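Local coordinates for protein M32 carboxypeptidase (PDB 7A03) that probably acts as a metal-dependent carboxypeptidase of the M32 family, trimming residues from the C-terminal ends of peptide chains, at residues T357-I362 and S487-Y492; A429-T434 and N482-S487; R460-P465 and Q477-N482. All blocks are in the same frame, centred on the assembly; numbering follows the deposited sequence.

The three contacts illustrate how chemistry follows position in a largely helical fold. Contact 1 is buried and aromatic, with one ring from each of helices 358-374 and 486-497. Contact 2 lies nearer the surface and is polar: a side-chain amide of helix 420-439 holds the backbone that leads into helix 486-497. Contact 3, buried again, sets an isoleucine against another isoleucine and an unpartnered carbonyl oxygen, and joins the C-terminal ends of helices 453-462 and 472-480. Contacts 1 and 2 share S487 and helix 486-497, while N482 belongs to contacts 2 and 3. Q431 of contact 2 also bonds to T480 of contact 3, and its neighbour F432 packs on I463.

Contact 1. Residues T357-I362 and S487-Y492; sequences TYHFHI and SYFLDY
The imidazole of H359 and the phenyl ring of F489 meet from opposite directions, the sole side chains to touch between 357-362 and 487-492. Followed outward, H359 starts from a CB directed at helix 486-497, and with CG anti to the carbonyl carbon (chi1 -52°) the ring is carried on toward F489. The ring divides its work from there. ND1 is hydrogen-bonded to S423 OG of helix 420-439, while the other flank of the imidazole is given to F489. On that flank CD2 lies 3.9 Å from F489 CZ. NE2 comes closest of all, 3.6 Å from the same CZ, with F489 CE1 next at 4.0 Å from NE2. The ring centres stand 5.1 Å apart with planes at 79°, an oblique meeting of aromatic groups. Replacing H359 by an alanine would probably leave S423 OG without this bonding partner and open a gap beside the end of the F489 ring. The backbones remain well apart, H359 CA and F489 CA, the nearest pair, being 11.2 Å apart. Helix 420-439 flanks the pair: its F427 meets both rings, edge-to-face in the case of F489, and thus ties helices 358-374 and 486-497 to a common neighbour.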
# COMPACT_ATOMS: atom_id res chain seq x y z
N THR A 357 13.08 -10.19 -1.23
CA THR A 357 13.89 -9.37 -0.34
C THR A 357 13.12 -8.18 0.21
O THR A 357 13.47 -7.68 1.28
CB THR A 357 15.16 -8.89 -1.06
OG1 THR A 357 14.79 -8.08 -2.18
CG2 THR A 357 16.00 -10.08 -1.51
N TYR A 358 12.07 -7.72 -0.49
CA TYR A 358 11.25 -6.60 -0.01
C TYR A 358 10.90 -6.76 1.46
O TYR A 358 10.96 -5.79 2.24
CB TYR A 358 9.96 -6.51 -0.83
CG TYR A 358 9.15 -5.25 -0.58
CD1 TYR A 358 8.21 -5.19 0.46
CD2 TYR A 358 9.32 -4.13 -1.38
CE1 TYR A 358 7.49 -4.05 0.70
CE2 TYR A 358 8.59 -2.98 -1.15
CZ TYR A 358 7.68 -2.95 -0.11
OH TYR A 358 6.94 -1.80 0.13
N HIS A 359 10.55 -7.98 1.87
CA HIS A 359 10.03 -8.17 3.22
C HIS A 359 11.10 -8.06 4.28
O HIS A 359 10.79 -7.68 5.42
CB HIS A 359 9.18 -9.44 3.25
CG HIS A 359 8.15 -9.43 2.17
ND1 HIS A 359 7.07 -8.58 2.19
CD2 HIS A 359 8.09 -10.09 0.98
CE1 HIS A 359 6.37 -8.73 1.08
NE2 HIS A 359 6.96 -9.65 0.33
N PHE A 360 12.37 -8.27 3.92
CA PHE A 360 13.42 -7.94 4.89
C PHE A 360 13.50 -6.44 5.13
O PHE A 360 13.62 -6.00 6.28
CB PHE A 360 14.76 -8.53 4.45
CG PHE A 360 14.82 -10.02 4.59
CD1 PHE A 360 14.32 -10.85 3.59
CD2 PHE A 360 15.30 -10.60 5.75
CE1 PHE A 360 14.35 -12.22 3.74
CE2 PHE A 360 15.33 -11.97 5.90
CZ PHE A 360 14.85 -12.78 4.89
N HIS A 361 13.38 -5.65 4.06
CA HIS A 361 13.30 -4.20 4.22
C HIS A 361 12.20 -3.85 5.22
O HIS A 361 12.41 -3.08 6.17
CB HIS A 361 13.02 -3.52 2.87
CG HIS A 361 14.13 -3.66 1.87
ND1 HIS A 361 15.17 -2.76 1.76
CD2 HIS A 361 14.33 -4.58 0.90
CE1 HIS A 361 15.98 -3.13 0.79
NE2 HIS A 361 15.49 -4.24 0.24
N ILE A 362 11.03 -4.49 5.07
CA ILE A 362 9.94 -4.13 5.96
C ILE A 362 10.26 -4.59 7.36
O ILE A 362 10.04 -3.87 8.35
CB ILE A 362 8.60 -4.69 5.45
CG1 ILE A 362 8.25 -4.12 4.07
CG2 ILE A 362 7.47 -4.41 6.43
CD1 ILE A 362 7.92 -2.62 4.09
N SER A 487 2.38 -18.89 5.48
CA SER A 487 2.62 -20.11 4.71
C SER A 487 2.14 -20.00 3.26
O SER A 487 2.76 -20.56 2.34
CB SER A 487 1.97 -21.30 5.40
OG SER A 487 0.57 -21.10 5.53
N TYR A 488 1.04 -19.29 3.03
CA TYR A 488 0.55 -19.14 1.67
C TYR A 488 1.57 -18.42 0.79
O TYR A 488 1.86 -18.86 -0.34
CB TYR A 488 -0.77 -18.37 1.68
CG TYR A 488 -1.99 -19.13 2.17
CD1 TYR A 488 -2.35 -19.11 3.50
CD2 TYR A 488 -2.79 -19.83 1.27
CE1 TYR A 488 -3.48 -19.78 3.94
CE2 TYR A 488 -3.92 -20.50 1.70
CZ TYR A 488 -4.26 -20.47 3.03
OH TYR A 488 -5.39 -21.13 3.46
N PHE A 489 2.10 -17.29 1.28
CA PHE A 489 3.14 -16.59 0.54
C PHE A 489 4.35 -17.49 0.35
O PHE A 489 4.95 -17.50 -0.73
CB PHE A 489 3.55 -15.31 1.26
CG PHE A 489 4.54 -14.50 0.49
CD1 PHE A 489 4.12 -13.59 -0.47
CD2 PHE A 489 5.89 -14.65 0.72
CE1 PHE A 489 5.05 -12.85 -1.20
CE2 PHE A 489 6.82 -13.91 -0.01
CZ PHE A 489 6.40 -13.00 -0.96
N LEU A 490 4.72 -18.25 1.39
CA LEU A 490 5.90 -19.10 1.25
C LEU A 490 5.71 -20.12 0.14
O LEU A 490 6.60 -20.32 -0.69
CB LEU A 490 6.25 -19.79 2.58
CG LEU A 490 7.49 -20.69 2.53
CD1 LEU A 490 8.70 -19.90 2.06
CD2 LEU A 490 7.77 -21.37 3.86
N ASP A 491 4.55 -20.78 0.11
CA ASP A 491 4.33 -21.82 -0.89
C ASP A 491 4.32 -21.22 -2.29
O ASP A 491 4.87 -21.81 -3.23
CB ASP A 491 3.02 -22.58 -0.65
CG ASP A 491 3.03 -23.38 0.64
OD1 ASP A 491 4.11 -23.50 1.27
OD2 ASP A 491 1.95 -23.90 1.00
N TYR A 492 3.74 -20.03 -2.43
CA TYR A 492 3.73 -19.35 -3.71
C TYR A 492 5.15 -18.99 -4.16
O TYR A 492 5.54 -19.22 -5.32
CB TYR A 492 2.87 -18.08 -3.55
CG TYR A 492 3.26 -16.91 -4.43
CD1 TYR A 492 2.93 -16.90 -5.78
CD2 TYR A 492 3.92 -15.80 -3.90
CE1 TYR A 492 3.29 -15.84 -6.59
CE2 TYR A 492 4.28 -14.73 -4.71
CZ TYR A 492 3.96 -14.77 -6.05
OH TYR A 492 4.29 -13.71 -6.86

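Contact 2. Residues A429-T434 and N482-S487; sequences AAQFFT and NPLQFS
Q431 on helix 420-439 reaches across to the chain at P483-Q485 and grips its backbone with both ends of one side-chain amide. This is the tight part of the contact. OE1 accepts from Q485 N at 2.8 Å, the N-H pointing at a lone pair in the carbonyl plane along a nearly straight bond of 166°. NE2 donates to P483 O at 3.0 Å, a similarly straight bond on the side of Q431, whose amide plane contains the acceptor. On the side of P483 the approach is less regular, for the donor stands 55° above the carbonyl plane. Since CG lies anti to the backbone N (chi1 -177°) and the chain stays extended beyond it, the amide is carried far enough from its helix to span L484 and bond to the residues before and after it. The two backbone bonds settle which end of the amide is which, and T480 OG1 adds a third bond at NE2. Apolar atoms close in as well: L484 CD1 lies 3.5 Å from Q431 OE1, and the ring of Y488 packs against the same glutamine.

The margins of the contact are looser. N482 offers CB to Q431 NE2 at 3.7 Å, and of the Q485 side chain it is CB that comes near, 4.0 Å from Q431 OE1. The CB of P483 is directed away from helix 420-439, and this residue is exposed to solvent.

The donor and acceptor pattern recalls how a residue pairs with a parallel strand, though P483 O is approached well out of plane and 482-485 is a loop. The device fastens the short link from helix 472-480 to helix 486-497 onto helix 420-439 within the predominantly helical M32 fold.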
# COMPACT_ATOMS: atom_id res chain seq x y z
N ALA A 429 -2.26 -11.07 -0.37
CA ALA A 429 -2.43 -11.32 -1.79
C ALA A 429 -2.23 -12.79 -2.09
O ALA A 429 -3.05 -13.42 -2.78
CB ALA A 429 -1.48 -10.44 -2.60
N ALA A 430 -1.20 -13.39 -1.47
CA ALA A 430 -0.91 -14.79 -1.76
C ALA A 430 -2.02 -15.67 -1.21
O ALA A 430 -2.51 -16.58 -1.91
CB ALA A 430 0.44 -15.17 -1.16
N GLN A 431 -2.49 -15.34 -0.01
CA GLN A 431 -3.52 -16.17 0.59
C GLN A 431 -4.80 -16.05 -0.22
O GLN A 431 -5.49 -17.06 -0.46
CB GLN A 431 -3.73 -15.77 2.05
CG GLN A 431 -4.72 -16.62 2.82
CD GLN A 431 -4.43 -16.63 4.31
OE1 GLN A 431 -3.34 -16.25 4.74
NE2 GLN A 431 -5.40 -17.08 5.11
N PHE A 432 -5.10 -14.83 -0.70
CA PHE A 432 -6.32 -14.68 -1.47
C PHE A 432 -6.19 -15.39 -2.81
O PHE A 432 -7.12 -16.10 -3.24
CB PHE A 432 -6.68 -13.20 -1.68
CG PHE A 432 -7.10 -12.46 -0.42
CD1 PHE A 432 -7.73 -13.11 0.62
CD2 PHE A 432 -6.87 -11.10 -0.31
CE1 PHE A 432 -8.11 -12.41 1.76
CE2 PHE A 432 -7.25 -10.39 0.84
CZ PHE A 432 -7.87 -11.04 1.86
N PHE A 433 -5.02 -15.28 -3.47
CA PHE A 433 -4.96 -15.82 -4.82
C PHE A 433 -4.98 -17.34 -4.79
O PHE A 433 -5.69 -17.98 -5.57
CB PHE A 433 -3.76 -15.30 -5.60
CG PHE A 433 -3.77 -15.70 -7.04
CD1 PHE A 433 -4.71 -15.16 -7.92
CD2 PHE A 433 -2.89 -16.67 -7.51
CE1 PHE A 433 -4.75 -15.57 -9.24
CE2 PHE A 433 -2.92 -17.05 -8.84
CZ PHE A 433 -3.85 -16.49 -9.71
N THR A 434 -4.22 -17.93 -3.87
CA THR A 434 -4.27 -19.37 -3.72
C THR A 434 -5.69 -19.83 -3.43
O THR A 434 -6.17 -20.81 -4.02
CB THR A 434 -3.29 -19.79 -2.63
OG1 THR A 434 -1.96 -19.49 -3.08
CG2 THR A 434 -3.37 -21.29 -2.34
N ASN A 482 -9.20 -19.18 7.22
CA ASN A 482 -8.00 -19.08 8.04
C ASN A 482 -7.71 -17.62 8.33
O ASN A 482 -8.02 -16.75 7.51
CB ASN A 482 -6.79 -19.68 7.32
CG ASN A 482 -6.85 -21.19 7.26
OD1 ASN A 482 -6.81 -21.78 6.18
ND2 ASN A 482 -6.93 -21.82 8.43
N PRO A 483 -7.08 -17.31 9.46
CA PRO A 483 -6.45 -16.00 9.62
C PRO A 483 -5.27 -15.90 8.67
O PRO A 483 -4.88 -16.88 8.02
CB PRO A 483 -5.97 -16.02 11.08
CG PRO A 483 -5.75 -17.46 11.37
CD PRO A 483 -6.77 -18.23 10.58
N LEU A 484 -4.71 -14.70 8.58
CA LEU A 484 -3.53 -14.48 7.75
C LEU A 484 -2.41 -15.44 8.14
O LEU A 484 -1.99 -15.47 9.31
CB LEU A 484 -3.06 -13.03 7.85
CG LEU A 484 -1.78 -12.74 7.06
CD1 LEU A 484 -1.94 -13.12 5.59
CD2 LEU A 484 -1.35 -11.28 7.21
N GLN A 485 -1.94 -16.22 7.18
CA GLN A 485 -0.89 -17.20 7.39
C GLN A 485 0.18 -16.99 6.34
O GLN A 485 -0.09 -17.11 5.14
CB GLN A 485 -1.45 -18.62 7.32
CG GLN A 485 -2.39 -18.90 8.48
CD GLN A 485 -3.11 -20.23 8.37
OE1 GLN A 485 -3.34 -20.74 7.28
NE2 GLN A 485 -3.47 -20.79 9.52
N PHE A 486 1.40 -16.66 6.80
CA PHE A 486 2.53 -16.48 5.91
C PHE A 486 2.79 -17.70 5.03
O PHE A 486 3.39 -17.57 3.96
CB PHE A 486 3.78 -16.14 6.73
CG PHE A 486 5.04 -16.07 5.93
CD1 PHE A 486 5.32 -14.96 5.15
CD2 PHE A 486 5.93 -17.14 5.91
CE1 PHE A 486 6.46 -14.89 4.38
CE2 PHE A 486 7.07 -17.07 5.14
CZ PHE A 486 7.34 -15.95 4.38
N SER A 487 2.38 -18.89 5.48
CA SER A 487 2.62 -20.11 4.71
C SER A 487 2.14 -20.00 3.26
O SER A 487 2.76 -20.56 2.34
CB SER A 487 1.97 -21.30 5.40
OG SER A 487 0.57 -21.10 5.53

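Contact 3. Residues R460-P465 and Q477-N482; sequences RNNIHP and QKITGN
I479 rests the end of its side chain against the carbonyl of N462 and the side chain of I463. With CG1 anti to the carbonyl carbon of I479 (chi1 -65°) and CD1 extended beyond it (chi2 163°), the methyl is brought to 3.3 Å from N462 O. The same CD1 lies 3.5 Å from I463 CG1, where the two isoleucines cross at about a right angle. One bond further back, I479 CG1 faces N462 OD1 at 3.8 Å. The carbonyl oxygen of N462 is thus buried under a methyl group and has no polar partner in the model. The amide of the same asparagine is turned back on its own helix, ND2 bonding to W458 O, a residue that I479 also touches. Both segments are helix C-termini: I463 leaves helix 453-462, and G481, with positive phi, leaves helix 472-480. At the latter end T480 OG1 accepts from N482 N at 3.2 Å, forming an ST turn, and also bonds to C476 O. Further out, I463 is backed by F432 of helix 420-439 and by I295 and Q299 of helix 293-307. Beyond it, R460 NE, which lies in the ring plane of H464, donates to H464 ND1 at 3.0 Å. H464 NE2 bonds in turn to Q299 OE1.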
# COMPACT_ATOMS: atom_id res chain seq x y z
N ARG A 460 -14.87 -9.28 -6.81
CA ARG A 460 -16.05 -8.44 -6.67
C ARG A 460 -17.12 -9.08 -5.81
O ARG A 460 -17.96 -8.37 -5.26
CB ARG A 460 -16.61 -8.12 -8.06
CG ARG A 460 -15.78 -7.11 -8.83
CD ARG A 460 -16.08 -5.67 -8.37
NE ARG A 460 -15.07 -4.73 -8.83
CZ ARG A 460 -15.04 -4.19 -10.04
NH1 ARG A 460 -15.98 -4.48 -10.92
NH2 ARG A 460 -14.08 -3.35 -10.35
N ASN A 461 -17.12 -10.42 -5.69
CA ASN A 461 -18.04 -11.11 -4.80
C ASN A 461 -17.49 -11.28 -3.38
O ASN A 461 -18.28 -11.37 -2.43
CB ASN A 461 -18.39 -12.50 -5.35
CG ASN A 461 -19.23 -12.41 -6.62
OD1 ASN A 461 -19.91 -11.42 -6.86
ND2 ASN A 461 -19.19 -13.46 -7.42
N ASN A 462 -16.17 -11.31 -3.22
CA ASN A 462 -15.58 -11.63 -1.93
C ASN A 462 -14.95 -10.46 -1.20
O ASN A 462 -14.88 -10.51 0.03
CB ASN A 462 -14.54 -12.74 -2.08
CG ASN A 462 -15.17 -14.09 -2.27
OD1 ASN A 462 -15.54 -14.75 -1.30
ND2 ASN A 462 -15.32 -14.50 -3.53
N ILE A 463 -14.49 -9.42 -1.89
CA ILE A 463 -13.73 -8.35 -1.23
C ILE A 463 -14.31 -6.97 -1.51
O ILE A 463 -14.64 -6.23 -0.58
CB ILE A 463 -12.24 -8.41 -1.61
CG1 ILE A 463 -11.61 -9.69 -1.04
CG2 ILE A 463 -11.52 -7.18 -1.06
CD1 ILE A 463 -10.25 -10.03 -1.61
N HIS A 464 -14.43 -6.62 -2.79
CA HIS A 464 -14.68 -5.22 -3.15
C HIS A 464 -15.93 -4.58 -2.55
O HIS A 464 -15.84 -3.40 -2.18
CB HIS A 464 -14.67 -5.07 -4.67
CG HIS A 464 -13.36 -5.41 -5.29
ND1 HIS A 464 -13.15 -5.37 -6.65
CD2 HIS A 464 -12.18 -5.76 -4.73
CE1 HIS A 464 -11.89 -5.70 -6.91
NE2 HIS A 464 -11.29 -5.95 -5.76
N PRO A 465 -17.09 -5.23 -2.48
CA PRO A 465 -18.32 -4.48 -2.17
C PRO A 465 -18.58 -4.27 -0.70
O PRO A 465 -19.57 -3.62 -0.36
CB PRO A 465 -19.41 -5.39 -2.77
CG PRO A 465 -18.87 -6.75 -2.56
CD PRO A 465 -17.39 -6.65 -2.78
N GLN A 477 -10.67 -14.56 7.21
CA GLN A 477 -11.28 -15.77 7.76
C GLN A 477 -12.53 -16.18 6.97
O GLN A 477 -12.73 -17.36 6.66
CB GLN A 477 -11.63 -15.55 9.23
CG GLN A 477 -12.38 -16.69 9.91
CD GLN A 477 -11.53 -17.93 10.08
OE1 GLN A 477 -10.36 -17.85 10.46
NE2 GLN A 477 -12.11 -19.08 9.79
N LYS A 478 -13.38 -15.20 6.64
CA LYS A 478 -14.59 -15.50 5.88
C LYS A 478 -14.27 -16.07 4.50
O LYS A 478 -14.90 -17.05 4.06
CB LYS A 478 -15.44 -14.23 5.76
CG LYS A 478 -16.63 -14.37 4.81
CD LYS A 478 -17.33 -13.03 4.58
CE LYS A 478 -18.64 -13.24 3.85
NZ LYS A 478 -19.19 -11.95 3.35
N ILE A 479 -13.29 -15.49 3.80
CA ILE A 479 -12.98 -15.92 2.44
C ILE A 479 -12.17 -17.22 2.41
O ILE A 479 -12.43 -18.10 1.58
CB ILE A 479 -12.26 -14.80 1.68
CG1 ILE A 479 -13.16 -13.58 1.49
CG2 ILE A 479 -11.76 -15.29 0.34
CD1 ILE A 479 -12.36 -12.35 1.13
N THR A 480 -11.16 -17.33 3.27
CA THR A 480 -10.19 -18.42 3.17
C THR A 480 -10.33 -19.50 4.23
O THR A 480 -9.70 -20.55 4.10
CB THR A 480 -8.75 -17.87 3.21
OG1 THR A 480 -8.39 -17.53 4.56
CG2 THR A 480 -8.58 -16.65 2.30
N GLY A 481 -11.13 -19.27 5.26
CA GLY A 481 -11.21 -20.23 6.34
C GLY A 481 -10.03 -20.22 7.28
O GLY A 481 -9.86 -21.15 8.07
N ASN A 482 -9.20 -19.18 7.22
CA ASN A 482 -8.00 -19.08 8.04
C ASN A 482 -7.71 -17.62 8.33
O ASN A 482 -8.02 -16.75 7.51
CB ASN A 482 -6.79 -19.68 7.32
CG ASN A 482 -6.85 -21.19 7.26
OD1 ASN A 482 -6.81 -21.78 6.18
ND2 ASN A 482 -6.93 -21.82 8.43